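Local coordinates for glycoside hydrolase family protein (Novosphingobium sp. PP1Y, PDB 6Q2F) that is an alpha-L-rhamnosidase that probably hydrolyses terminal alpha-L-rhamnose from glycosides, at residues A[67-70]-A[71-75]; A[102-105]-A[106-109]; A[108-111]-A[112-116]; A[453-457]-A[458-462]. One frame throughout, in Å; residues are numbered along the deposited sequence.

How the contacts relate
Contacts 1, 2 and 3 follow one another along the chain at the start of two successive helices of the (beta/alpha)8 barrel; contact 4 comes much later. Contact 1 is the first turns of helix 68-81, between strands 56-62 and 85-91. Contact 2 is the turn leading into helix 108-124, whose opening turns form contact 3; the two share P108 and E109, with centres about 7 Å apart. Helices 68-81 and 108-124 meet through contacts 1 and 3, centres about 12 Å apart, by packing and the K68-D112 salt bridge. Contact 4, a loop before helix 469-487, touches contact 2 through Y105, so a distant part of the sequence packs against the turn before helix 108-124.

Contact 1: residues A[67-70]-A[71-75]; sequences TKDG and IRKDL
K73 reaches back one helical turn to D69. Its CB lies 3.8 Å from D69 O, CG and CD each pass 3.5 Å from D69 O, and CE then comes up to both carboxylate oxygens of D69. The ammonium NZ ends 2.9 Å from D69 OD2, on the syn lone pair, making a salt bridge. Because CG of D69 is anti to its backbone N (chi1 176°), the carboxylate leans forward along the helix to meet the extended lysine, and the two side chains cross at a slant. NZ has a second carboxylate partner in D686. A leucine in place of K73 would probably leave D69 and D686 without the positive charge they share. The same turn starts the helix: T67, the N-cap, accepts from G70 N through OG1 at 3.0 Å, and its carbonyl oxygen takes the N-H of I71. T67 OG1 also hydrogen-bonds P684 O. R703 and H682 hold the carboxylate of D74. The first turn is thus tied by a side-chain cap at one end and an i to i+4 ion pair along its flank, and the acid near the helix start probably also interacts favourably with the helix dipole.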
loop_
_atom_site.group_PDB
_atom_site.type_symbol
_atom_site.label_atom_id
_atom_site.label_comp_id
_atom_site.label_asym_id
_atom_site.label_seq_id
_atom_site.Cartn_x
_atom_site.Cartn_y
_atom_site.Cartn_z
ATOM N N THR A 67 3.671 -28.617 -11.643
ATOM C CA THR A 67 3.490 -29.574 -12.730
ATOM C C THR A 67 2.526 -28.982 -13.750
ATOM O O THR A 67 1.645 -28.186 -13.406
ATOM C CB THR A 67 2.943 -30.942 -12.285
ATOM O OG1 THR A 67 1.611 -30.796 -11.792
ATOM C CG2 THR A 67 3.819 -31.607 -11.213
ATOM N N LYS A 68 2.687 -29.400 -15.011
ATOM C CA LYS A 68 1.724 -29.013 -16.035
ATOM C C LYS A 68 0.342 -29.576 -15.735
ATOM O O LYS A 68 -0.672 -28.912 -15.970
ATOM C CB LYS A 68 2.213 -29.470 -17.402
ATOM C CG LYS A 68 3.245 -28.497 -18.005
ATOM C CD LYS A 68 4.249 -29.237 -18.858
ATOM C CE LYS A 68 3.914 -29.069 -20.315
ATOM N NZ LYS A 68 4.745 -29.951 -21.150
ATOM N N ASP A 69 0.285 -30.806 -15.224
ATOM C CA ASP A 69 -0.997 -31.394 -14.880
ATOM C C ASP A 69 -1.748 -30.520 -13.893
ATOM O O ASP A 69 -2.947 -30.281 -14.056
ATOM C CB ASP A 69 -0.795 -32.789 -14.309
ATOM C CG ASP A 69 -2.099 -33.401 -13.834
ATOM O OD1 ASP A 69 -2.927 -33.740 -14.689
ATOM O OD2 ASP A 69 -2.286 -33.532 -12.615
ATOM N N GLY A 70 -1.049 -30.016 -12.881
ATOM C CA GLY A 70 -1.684 -29.162 -11.903
ATOM C C GLY A 70 -2.050 -27.794 -12.452
ATOM O O GLY A 70 -3.064 -27.216 -12.051
ATOM N N ILE A 71 -1.233 -27.260 -13.362
ATOM C CA ILE A 71 -1.500 -25.952 -13.946
ATOM C C ILE A 71 -2.834 -25.968 -14.681
ATOM O O ILE A 71 -3.652 -25.045 -14.556
ATOM C CB ILE A 71 -0.350 -25.551 -14.881
ATOM C CG1 ILE A 71 0.913 -25.225 -14.071
ATOM C CG2 ILE A 71 -0.762 -24.367 -15.765
ATOM C CD1 ILE A 71 2.167 -25.041 -14.932
ATOM N N ARG A 72 -3.070 -27.023 -15.464
ATOM C CA ARG A 72 -4.330 -27.145 -16.179
ATOM C C ARG A 72 -5.506 -27.234 -15.218
ATOM O O ARG A 72 -6.518 -26.550 -15.415
ATOM C CB ARG A 72 -4.288 -28.364 -17.094
ATOM C CG ARG A 72 -5.667 -28.841 -17.570
ATOM C CD ARG A 72 -5.487 -29.721 -18.822
ATOM N NE ARG A 72 -5.137 -28.897 -19.981
ATOM C CZ ARG A 72 -4.605 -29.355 -21.107
ATOM N NH1 ARG A 72 -4.315 -30.643 -21.246
ATOM N NH2 ARG A 72 -4.356 -28.513 -22.094
ATOM N N LYS A 73 -5.398 -28.082 -14.179
ATOM C CA LYS A 73 -6.494 -28.217 -13.226
ATOM C C LYS A 73 -6.713 -26.925 -12.442
ATOM O O LYS A 73 -7.856 -26.571 -12.133
ATOM C CB LYS A 73 -6.237 -29.388 -12.284
ATOM C CG LYS A 73 -6.248 -30.746 -12.982
ATOM C CD LYS A 73 -5.523 -31.802 -12.145
ATOM C CE LYS A 73 -5.705 -33.195 -12.730
ATOM N NZ LYS A 73 -4.978 -34.220 -11.898
ATOM N N ASP A 74 -5.630 -26.216 -12.096
ATOM C CA ASP A 74 -5.782 -24.879 -11.515
ATOM C C ASP A 74 -6.588 -23.972 -12.429
ATOM O O ASP A 74 -7.553 -23.326 -11.994
ATOM C CB ASP A 74 -4.422 -24.237 -11.264
ATOM C CG ASP A 74 -3.707 -24.805 -10.059
ATOM O OD1 ASP A 74 -4.274 -25.674 -9.365
ATOM O OD2 ASP A 74 -2.571 -24.350 -9.805
ATOM N N LEU A 75 -6.184 -23.874 -13.699
ATOM C CA LEU A 75 -6.814 -22.879 -14.559
ATOM C C LEU A 75 -8.214 -23.317 -14.970
ATOM O O LEU A 75 -9.090 -22.469 -15.171
ATOM C CB LEU A 75 -5.932 -22.595 -15.773
ATOM C CG LEU A 75 -4.887 -21.485 -15.577
ATOM C CD1 LEU A 75 -3.923 -21.801 -14.438
ATOM C CD2 LEU A 75 -4.127 -21.218 -16.872
#

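Contact 2: residues A[102-105]-A[106-109]; sequences RLVY and MTPE
Two torsions bring the side chains of Y105 and M106 together: the ring of Y105 swings out with CG anti to the backbone N (chi1 -179°), while M106, a selenomethionine, puts CG beside its own backbone N (chi1 -75°) and bends again at chi2. The two side chains therefore run side by side in the same direction, and M106 CG makes a CH-pi contact over one face of the tyrosine, 3.7 Å from the Y105 ring centroid and offset toward the rim. Further out, M106 SE stands above the same ring at 5.1 Å from its centroid, a Met-aromatic contact at some distance, and M106 CE finishes 3.6 Å from Y105 OH. A serine in place of Y105 would probably take away the face on which M106 rests and leave its selenium-bearing chain freer to turn.

The backbone here makes a type II beta turn from V104 to T107, closed by T107 N on V104 O at 3.0 Å. The same oxygen is gripped a second time by T107 OG1, 2.6 Å away and in the carbonyl plane on a lone pair. A water extends the arrangement: it accepts from the amide of V104 and donates to the hydroxyl of T107. T107 CG2 packs 3.8 Å from V104 CB. T107 is also the N-cap of helix 108-124, so the turn ends the loop from strand 85-91 and delivers the chain directly into that helix. Around it, Y105 meets W110 edge-to-face and touches A459 and helix 469-487, and M106 packs on M482 and Y483 of that same helix.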
loop_
_atom_site.group_PDB
_atom_site.type_symbol
_atom_site.label_atom_id
_atom_site.label_comp_id
_atom_site.label_asym_id
_atom_site.label_seq_id
_atom_site.Cartn_x
_atom_site.Cartn_y
_atom_site.Cartn_z
ATOM N N ARG A 102 11.464 -30.900 -8.238
ATOM C CA ARG A 102 11.239 -29.465 -8.280
ATOM C C ARG A 102 11.633 -28.906 -9.639
ATOM O O ARG A 102 12.626 -29.326 -10.241
ATOM C CB ARG A 102 12.035 -28.765 -7.175
ATOM C CG ARG A 102 11.635 -29.148 -5.741
ATOM C CD ARG A 102 12.348 -28.218 -4.759
ATOM N NE ARG A 102 12.410 -28.717 -3.380
ATOM C CZ ARG A 102 11.564 -28.378 -2.412
ATOM N NH1 ARG A 102 10.549 -27.545 -2.645
ATOM N NH2 ARG A 102 11.736 -28.872 -1.198
ATOM N N LEU A 103 10.834 -27.960 -10.129
ATOM C CA LEU A 103 11.137 -27.260 -11.368
ATOM C C LEU A 103 11.882 -25.983 -11.014
ATOM O O LEU A 103 11.346 -25.131 -10.303
ATOM C CB LEU A 103 9.851 -26.959 -12.139
ATOM C CG LEU A 103 9.075 -28.180 -12.650
ATOM C CD1 LEU A 103 7.747 -27.808 -13.273
ATOM C CD2 LEU A 103 9.899 -29.022 -13.590
ATOM N N VAL A 104 13.122 -25.860 -11.491
ATOM C CA VAL A 104 13.975 -24.728 -11.141
ATOM C C VAL A 104 13.745 -23.594 -12.135
ATOM O O VAL A 104 13.802 -23.797 -13.358
ATOM C CB VAL A 104 15.451 -25.153 -11.096
ATOM C CG1 VAL A 104 16.362 -23.942 -10.857
ATOM C CG2 VAL A 104 15.632 -26.194 -9.985
ATOM N N TYR A 105 13.533 -22.394 -11.604
ATOM C CA TYR A 105 13.236 -21.192 -12.379
ATOM C C TYR A 105 14.113 -21.050 -13.621
ATOM O O TYR A 105 15.341 -21.045 -13.523
ATOM C CB TYR A 105 13.418 -19.978 -11.468
ATOM C CG TYR A 105 13.115 -18.655 -12.131
ATOM C CD1 TYR A 105 11.809 -18.251 -12.337
ATOM C CD2 TYR A 105 14.129 -17.791 -12.511
ATOM C CE1 TYR A 105 11.512 -17.017 -12.929
ATOM C CE2 TYR A 105 13.840 -16.538 -13.084
ATOM C CZ TYR A 105 12.533 -16.188 -13.293
ATOM O OH TYR A 105 12.244 -14.991 -13.875
HETATM N N MSE A 106 13.461 -20.931 -14.778
HETATM C CA MSE A 106 14.068 -20.719 -16.092
HETATM C C MSE A 106 14.876 -21.887 -16.669
HETATM O O MSE A 106 15.522 -21.700 -17.685
HETATM C CB MSE A 106 14.972 -19.463 -16.102
HETATM C CG MSE A 106 14.165 -18.132 -16.134
HETATM SE SE MSE A 106 13.085 -17.870 -17.751
HETATM C CE MSE A 106 11.750 -16.591 -17.050
ATOM N N THR A 107 14.853 -23.067 -16.041
ATOM C CA THR A 107 15.370 -24.253 -16.707
ATOM C C THR A 107 14.373 -24.727 -17.762
ATOM O O THR A 107 13.196 -24.357 -17.723
ATOM C CB THR A 107 15.623 -25.385 -15.718
ATOM O OG1 THR A 107 14.398 -25.711 -15.058
ATOM C CG2 THR A 107 16.693 -24.989 -14.695
ATOM N N PRO A 108 14.823 -25.542 -18.727
ATOM C CA PRO A 108 13.890 -26.028 -19.762
ATOM C C PRO A 108 12.557 -26.545 -19.236
ATOM O O PRO A 108 11.508 -26.119 -19.728
ATOM C CB PRO A 108 14.712 -27.119 -20.453
ATOM C CG PRO A 108 16.121 -26.503 -20.444
ATOM C CD PRO A 108 16.223 -25.870 -19.071
ATOM N N GLU A 109 12.552 -27.412 -18.223
ATOM C CA GLU A 109 11.281 -27.950 -17.746
ATOM C C GLU A 109 10.425 -26.872 -17.100
ATOM O O GLU A 109 9.199 -26.878 -17.260
ATOM C CB GLU A 109 11.507 -29.101 -16.771
ATOM C CG GLU A 109 10.237 -29.952 -16.547
ATOM C CD GLU A 109 10.521 -31.300 -15.895
ATOM O OE1 GLU A 109 9.552 -31.962 -15.461
ATOM O OE2 GLU A 109 11.703 -31.697 -15.816
HETATM O O HOH W 1 14.158 -27.972 -13.103
#

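Contact 3: residues A[108-111]-A[112-116]; sequences PEWK and DAFRF
Helix 108-124 is the connecting helix of a beta-alpha-beta unit, running between the parallel strands 85-91 and 127-131, and this contact is its opening two turns. Four successive i to i+4 bonds build it: the amides of D112, A113, F114 and R115 donate to the carbonyl oxygens of P108, E109, W110 and K111. The first spans 2.8 Å between D112 N and P108 O. P108 fits the first turn, where a backbone nitrogen has no i to i-4 carbonyl to bond, so the N-H that proline lacks is not missed.

On the buried side, W110 and F114 project the same way, since each has CG anti to its backbone N (chi1 -172° and -175°). Their planes are almost parallel, at 8°, yet the six-membered ring of the indole and the phenyl ring are slid so far apart, centroids 5.8 Å from each other, that they hardly overlap. W110 NE1 bonds to D90, and F114 packs on L128 and I130 of strand 127-131 and meets the ring of Y483 edge-to-face.

K111 and R115 face helix 469-487, the lysine in a salt bridge with D485 and R115 NE bonded to A486 O, whereas D112 pairs with K68 of helix 68-81. Within the aromatic pair the direct touch comes from the phenylalanine's methylene, F114 CB, which sits over a face of the indole 4.0 Å from W110 CZ3.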
loop_
_atom_site.group_PDB
_atom_site.type_symbol
_atom_site.label_atom_id
_atom_site.label_comp_id
_atom_site.label_asym_id
_atom_site.label_seq_id
_atom_site.Cartn_x
_atom_site.Cartn_y
_atom_site.Cartn_z
ATOM N N PRO A 108 14.823 -25.542 -18.727
ATOM C CA PRO A 108 13.890 -26.028 -19.762
ATOM C C PRO A 108 12.557 -26.545 -19.236
ATOM O O PRO A 108 11.508 -26.119 -19.728
ATOM C CB PRO A 108 14.712 -27.119 -20.453
ATOM C CG PRO A 108 16.121 -26.503 -20.444
ATOM C CD PRO A 108 16.223 -25.870 -19.071
ATOM N N GLU A 109 12.552 -27.412 -18.223
ATOM C CA GLU A 109 11.281 -27.950 -17.746
ATOM C C GLU A 109 10.425 -26.872 -17.100
ATOM O O GLU A 109 9.199 -26.878 -17.260
ATOM C CB GLU A 109 11.507 -29.101 -16.771
ATOM C CG GLU A 109 10.237 -29.952 -16.547
ATOM C CD GLU A 109 10.521 -31.300 -15.895
ATOM O OE1 GLU A 109 9.552 -31.962 -15.461
ATOM O OE2 GLU A 109 11.703 -31.697 -15.816
ATOM N N TRP A 110 11.046 -25.948 -16.368
ATOM C CA TRP A 110 10.315 -24.809 -15.834
ATOM C C TRP A 110 9.747 -23.956 -16.963
ATOM O O TRP A 110 8.573 -23.548 -16.926
ATOM C CB TRP A 110 11.227 -23.969 -14.935
ATOM C CG TRP A 110 10.511 -22.889 -14.197
ATOM C CD1 TRP A 110 10.029 -22.945 -12.908
ATOM C CD2 TRP A 110 10.172 -21.585 -14.694
ATOM N NE1 TRP A 110 9.417 -21.757 -12.583
ATOM C CE2 TRP A 110 9.492 -20.907 -13.657
ATOM C CE3 TRP A 110 10.378 -20.929 -15.909
ATOM C CZ2 TRP A 110 9.010 -19.592 -13.804
ATOM C CZ3 TRP A 110 9.895 -19.605 -16.058
ATOM C CH2 TRP A 110 9.226 -18.960 -15.006
ATOM N N LYS A 111 10.562 -23.679 -17.985
ATOM C CA LYS A 111 10.090 -22.812 -19.058
ATOM C C LYS A 111 8.949 -23.463 -19.813
ATOM O O LYS A 111 7.988 -22.784 -20.203
ATOM C CB LYS A 111 11.245 -22.437 -19.996
ATOM C CG LYS A 111 12.262 -21.504 -19.337
ATOM C CD LYS A 111 13.329 -20.984 -20.297
ATOM C CE LYS A 111 14.102 -22.080 -21.019
ATOM N NZ LYS A 111 15.076 -21.432 -21.963
ATOM N N ASP A 112 9.024 -24.776 -20.008
ATOM C CA ASP A 112 7.934 -25.474 -20.674
ATOM C C ASP A 112 6.668 -25.448 -19.826
ATOM O O ASP A 112 5.562 -25.304 -20.362
ATOM C CB ASP A 112 8.347 -26.909 -20.988
ATOM C CG ASP A 112 7.413 -27.569 -21.976
ATOM O OD1 ASP A 112 7.164 -26.961 -23.050
ATOM O OD2 ASP A 112 6.912 -28.661 -21.682
ATOM N N ALA A 113 6.807 -25.545 -18.506
ATOM C CA ALA A 113 5.642 -25.380 -17.641
ATOM C C ALA A 113 5.032 -23.993 -17.802
ATOM O O ALA A 113 3.817 -23.858 -17.954
ATOM C CB ALA A 113 6.022 -25.628 -16.182
ATOM N N PHE A 114 5.853 -22.949 -17.790
ATOM C CA PHE A 114 5.304 -21.605 -17.907
ATOM C C PHE A 114 4.675 -21.390 -19.274
ATOM O O PHE A 114 3.607 -20.771 -19.382
ATOM C CB PHE A 114 6.363 -20.522 -17.645
ATOM C CG PHE A 114 5.768 -19.143 -17.637
ATOM C CD1 PHE A 114 5.210 -18.635 -16.477
ATOM C CD2 PHE A 114 5.686 -18.392 -18.801
ATOM C CE1 PHE A 114 4.609 -17.379 -16.463
ATOM C CE2 PHE A 114 5.091 -17.127 -18.793
ATOM C CZ PHE A 114 4.551 -16.627 -17.621
ATOM N N ARG A 115 5.337 -21.866 -20.328
ATOM C CA ARG A 115 4.750 -21.804 -21.661
ATOM C C ARG A 115 3.379 -22.462 -21.679
ATOM O O ARG A 115 2.434 -21.945 -22.283
ATOM C CB ARG A 115 5.675 -22.480 -22.680
ATOM C CG ARG A 115 5.057 -22.584 -24.071
ATOM C CD ARG A 115 6.062 -23.047 -25.116
ATOM N NE ARG A 115 7.197 -22.138 -25.197
ATOM C CZ ARG A 115 8.128 -22.177 -26.146
ATOM N NH1 ARG A 115 8.061 -23.081 -27.113
ATOM N NH2 ARG A 115 9.123 -21.303 -26.126
ATOM N N PHE A 116 3.264 -23.615 -21.032
ATOM C CA PHE A 116 1.982 -24.291 -20.935
ATOM C C PHE A 116 0.964 -23.438 -20.198
ATOM O O PHE A 116 -0.189 -23.346 -20.621
ATOM C CB PHE A 116 2.158 -25.620 -20.222
ATOM C CG PHE A 116 0.901 -26.424 -20.150
ATOM C CD1 PHE A 116 0.437 -27.088 -21.275
ATOM C CD2 PHE A 116 0.184 -26.519 -18.969
ATOM C CE1 PHE A 116 -0.726 -27.861 -21.216
ATOM C CE2 PHE A 116 -0.984 -27.282 -18.902
ATOM C CZ PHE A 116 -1.438 -27.945 -20.032
#

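Contact 4: residues A[453-457]-A[458-462]; sequences HPAPP and EATGL
E458 folds back over the two prolines before it: its side chain lies alongside P457, pointing the same way, and crosses P456 at about a right angle. A bend at chi2 (82°) returns the carboxylate toward the proline rings, bringing E458 OE2 to 3.4 Å from P456 CB. T460 OG1, beside its own backbone N (chi1 -70°), reaches back to P456 O at 2.8 Å. That carbonyl takes a second bond from A459 N at 2.9 Å, and the two donors come from opposite faces of its plane. T460 N closes a further bond on P457 O, 3.1 Å long and approaching well above the carbonyl plane. These two successive i to i+3 backbone bonds make a short 3-10 turn at P457 and E458, in the loop before helix 469-487. The methyl groups A455 CB and A459 CB meet at 4.0 Å, and A459 also packs on Y105 from the loop before helix 108-124. A water bridges A455 N and T460 OG1, accepting from the first and donating to the second. N452 adds its side-chain amide, bonded to A459 O and G461 N. P456 O and P457 O are thus the acceptors that hold the turn, and the threonine hydroxyl binds both P456 O and the water.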
loop_
_atom_site.group_PDB
_atom_site.type_symbol
_atom_site.label_atom_id
_atom_site.label_comp_id
_atom_site.label_asym_id
_atom_site.label_seq_id
_atom_site.Cartn_x
_atom_site.Cartn_y
_atom_site.Cartn_z
ATOM N N HIS A 453 13.606 -10.320 -4.449
ATOM C CA HIS A 453 13.201 -11.475 -3.615
ATOM C C HIS A 453 11.802 -11.970 -4.005
ATOM O O HIS A 453 11.021 -11.205 -4.576
ATOM C CB HIS A 453 13.157 -11.121 -2.126
ATOM C CG HIS A 453 14.410 -10.511 -1.589
ATOM N ND1 HIS A 453 15.445 -11.267 -1.079
ATOM C CD2 HIS A 453 14.783 -9.213 -1.453
ATOM C CE1 HIS A 453 16.408 -10.464 -0.664
ATOM N NE2 HIS A 453 16.032 -9.214 -0.874
ATOM N N PRO A 454 11.466 -13.246 -3.713
ATOM C CA PRO A 454 12.320 -14.361 -3.298
ATOM C C PRO A 454 12.558 -15.321 -4.460
ATOM O O PRO A 454 11.661 -16.054 -4.896
ATOM C CB PRO A 454 11.501 -15.028 -2.192
ATOM C CG PRO A 454 10.001 -14.679 -2.554
ATOM C CD PRO A 454 10.042 -13.638 -3.662
ATOM N N ALA A 455 13.772 -15.277 -4.983
ATOM C CA ALA A 455 14.221 -16.039 -6.129
ATOM C C ALA A 455 15.380 -16.932 -5.718
ATOM O O ALA A 455 16.033 -16.687 -4.694
ATOM C CB ALA A 455 14.678 -15.105 -7.257
ATOM N N PRO A 456 15.664 -17.974 -6.485
ATOM C CA PRO A 456 16.873 -18.760 -6.239
ATOM C C PRO A 456 18.107 -17.918 -6.506
ATOM O O PRO A 456 18.024 -16.894 -7.206
ATOM C CB PRO A 456 16.753 -19.918 -7.240
ATOM C CG PRO A 456 15.850 -19.412 -8.290
ATOM C CD PRO A 456 14.874 -18.511 -7.604
ATOM N N PRO A 457 19.259 -18.302 -5.950
ATOM C CA PRO A 457 20.476 -17.495 -6.142
ATOM C C PRO A 457 20.779 -17.150 -7.588
ATOM O O PRO A 457 21.160 -16.007 -7.866
ATOM C CB PRO A 457 21.565 -18.382 -5.530
ATOM C CG PRO A 457 20.830 -19.162 -4.465
ATOM C CD PRO A 457 19.489 -19.448 -5.044
ATOM N N GLU A 458 20.588 -18.079 -8.492
ATOM C CA GLU A 458 20.868 -17.850 -9.892
ATOM C C GLU A 458 20.018 -16.769 -10.530
ATOM O O GLU A 458 20.355 -16.248 -11.537
ATOM C CB GLU A 458 20.713 -19.133 -10.690
ATOM C CG GLU A 458 21.087 -20.373 -9.925
ATOM C CD GLU A 458 19.974 -20.870 -9.041
ATOM O OE1 GLU A 458 19.025 -21.498 -9.543
ATOM O OE2 GLU A 458 20.064 -20.630 -7.843
ATOM N N ALA A 459 18.885 -16.484 -9.940
ATOM C CA ALA A 459 17.935 -15.505 -10.448
ATOM C C ALA A 459 17.827 -14.317 -9.508
ATOM O O ALA A 459 16.838 -13.577 -9.548
ATOM C CB ALA A 459 16.561 -16.151 -10.648
ATOM N N THR A 460 18.809 -14.171 -8.629
ATOM C CA THR A 460 18.868 -13.125 -7.619
ATOM C C THR A 460 20.027 -12.207 -7.961
ATOM O O THR A 460 21.130 -12.687 -8.238
ATOM C CB THR A 460 19.080 -13.724 -6.222
ATOM O OG1 THR A 460 17.902 -14.419 -5.818
ATOM C CG2 THR A 460 19.376 -12.637 -5.211
ATOM N N GLY A 461 19.780 -10.905 -7.947
ATOM C CA GLY A 461 20.844 -9.951 -8.198
ATOM C C GLY A 461 20.354 -8.548 -7.912
ATOM O O GLY A 461 19.244 -8.343 -7.425
ATOM N N LEU A 462 21.190 -7.578 -8.245
ATOM C CA LEU A 462 20.946 -6.206 -7.820
ATOM C C LEU A 462 19.607 -5.673 -8.320
ATOM O O LEU A 462 19.241 -5.854 -9.485
ATOM C CB LEU A 462 22.074 -5.311 -8.322
ATOM C CG LEU A 462 23.439 -5.677 -7.747
ATOM C CD1 LEU A 462 24.529 -4.851 -8.441
ATOM C CD2 LEU A 462 23.443 -5.417 -6.237
HETATM O O HOH W 2 15.841 -13.482 -4.080
#